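Local coordinates for fiber protein (Snake adenovirus 1, PDB 4UMI), which probably forms the trimeric spikes at the capsid vertices and attaches the virion to its host-cell receptor through its head domain, at residues 150-153 and 154-158. Numbering follows the deposited sequence.
Sequences APAS and AELSS
The flat carbonyl group of S153 takes two bonds on its oxygen from S157, one from either side of its plane. From one side the backbone N-H comes in, S157 N lying 2.9 Å from S153 O and 23° off the carbonyl plane; this is the first i to i+4 bond of the helix. From the opposite face the hydroxyl closes down, with S157 OG 2.8 Å from S153 O and well above the plane. With OG beside its own backbone N (chi1 -66°), the hydroxyl reaches the oxygen that the N-H already holds. A152 lines the same hydroxyl, its CB 3.7 Å from S157 OG. S153 itself is the N-cap: its OG accepts a nearly straight bond from L156 N (3.0 Å, 168°), giving a first-turn amide the acceptor that the helix does not supply. The same OG rests against L156 CB at 3.4 Å and is also hydrogen-bonded to E109, which ties the cap to strand 101-112. A looser apolar touch joins A152 CB to L156 CD2 at 4.3 Å. Here strand 148-151, outermost in its sheet within the chain and paired with 185-190, turns into helix 154-161, the one helix of the modelled chain, whose L156 and E155 lie on strand 101-112, while E155 and S158 also pack on L96 of a second subunit of the trimer.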
ATOM      1  N   ALA A 150      22.939  -6.082  -0.784  1.00 19.45           N
ATOM      2  CA  ALA A 150      23.438  -6.015   0.586  1.00 20.39           C
ATOM      3  C   ALA A 150      23.074  -7.279   1.360  1.00 20.92           C
ATOM      4  O   ALA A 150      22.103  -7.957   1.044  1.00 21.30           O
ATOM      5  CB  ALA A 150      22.870  -4.816   1.281  1.00 23.09           C
ATOM      6  N   PRO A 151      23.912  -7.636   2.341  1.00 22.91           N
ATOM      7  CA  PRO A 151      23.625  -8.776   3.179  1.00 22.62           C
ATOM      8  C   PRO A 151      22.366  -8.590   3.990  1.00 22.84           C
ATOM      9  O   PRO A 151      22.131  -7.500   4.517  1.00 23.42           O
ATOM     10  CB  PRO A 151      24.831  -8.834   4.125  1.00 27.27           C
ATOM     11  CG  PRO A 151      25.860  -7.940   3.557  1.00 33.92           C
ATOM     12  CD  PRO A 151      25.146  -6.933   2.733  1.00 24.39           C
ATOM     13  N   ALA A 152      21.556  -9.640   4.049  1.00 22.59           N
ATOM     14  CA  ALA A 152      20.316  -9.644   4.827  1.00 21.45           C
ATOM     15  C   ALA A 152      20.427 -10.684   5.930  1.00 22.27           C
ATOM     16  O   ALA A 152      21.127 -11.685   5.780  1.00 23.78           O
ATOM     17  CB  ALA A 152      19.171  -9.990   3.920  1.00 22.88           C
ATOM     18  N   SER A 153      19.722 -10.460   7.028  1.00 20.80           N
ATOM     19  CA  SER A 153      19.669 -11.453   8.108  1.00 21.23           C
ATOM     20  C   SER A 153      19.112 -12.798   7.641  1.00 22.21           C
ATOM     21  O   SER A 153      18.423 -12.890   6.621  1.00 21.03           O
ATOM     22  CB  SER A 153      18.812 -10.944   9.257  1.00 20.78           C
ATOM     23  OG  SER A 153      17.439 -10.897   8.926  1.00 21.70           O
ATOM     24  N   ALA A 154      19.390 -13.857   8.401  1.00 21.49           N
ATOM     25  CA  ALA A 154      18.796 -15.140   8.112  1.00 21.30           C
ATOM     26  C   ALA A 154      17.285 -15.067   8.151  1.00 20.85           C
ATOM     27  O   ALA A 154      16.608 -15.709   7.362  1.00 21.61           O
ATOM     28  CB  ALA A 154      19.277 -16.162   9.117  1.00 24.29           C
ATOM     29  N   GLU A 155      16.742 -14.307   9.101  1.00 20.44           N
ATOM     30  CA  GLU A 155      15.291 -14.229   9.242  1.00 19.75           C
ATOM     31  C   GLU A 155      14.657 -13.542   8.045  1.00 18.60           C
ATOM     32  O   GLU A 155      13.676 -14.048   7.492  1.00 19.73           O
ATOM     33  CB  GLU A 155      14.916 -13.516  10.523  1.00 21.25           C
ATOM     34  CG  GLU A 155      13.429 -13.587  10.814  1.00 23.99           C
ATOM     35  CD  GLU A 155      13.025 -13.079  12.198  1.00 26.63           C
ATOM     36  OE1 GLU A 155      13.848 -12.501  12.929  1.00 29.75           O
ATOM     37  OE2 GLU A 155      11.839 -13.239  12.518  1.00 27.85           O
ATOM     38  N   LEU A 156      15.220 -12.405   7.634  1.00 18.46           N
ATOM     39  CA  LEU A 156      14.679 -11.719   6.450  1.00 18.42           C
ATOM     40  C   LEU A 156      14.848 -12.570   5.192  1.00 19.07           C
ATOM     41  O   LEU A 156      13.939 -12.647   4.351  1.00 18.78           O
ATOM     42  CB  LEU A 156      15.323 -10.362   6.274  1.00 18.20           C
ATOM     43  CG  LEU A 156      14.778  -9.515   5.128  1.00 18.69           C
ATOM     44  CD1 LEU A 156      13.274  -9.291   5.196  1.00 19.10           C
ATOM     45  CD2 LEU A 156      15.496  -8.185   5.091  1.00 19.61           C
ATOM     46  N   SER A 157      15.991 -13.254   5.101  1.00 19.04           N
ATOM     47  CA  SER A 157      16.266 -14.094   3.971  1.00 19.37           C
ATOM     48  C   SER A 157      15.234 -15.213   3.891  1.00 18.93           C
ATOM     49  O   SER A 157      14.741 -15.511   2.814  1.00 20.03           O
ATOM     50  CB  SER A 157      17.692 -14.663   4.030  1.00 21.31           C
ATOM     51  OG  SER A 157      18.666 -13.635   3.897  1.00 23.16           O
ATOM     52  N   SER A 158      14.901 -15.837   5.034  1.00 20.91           N
ATOM     53  CA  SER A 158      13.877 -16.872   5.096  0.50 23.12           C
ATOM     54  C   SER A 158      12.533 -16.347   4.589  1.00 20.24           C
ATOM     55  O   SER A 158      11.860 -16.985   3.792  1.00 21.37           O
ATOM     56  CB  SER A 158      13.739 -17.383   6.543  0.50 22.34           C
ATOM     57  OG  SER A 158      12.750 -18.398   6.665  0.50 27.61           O
TER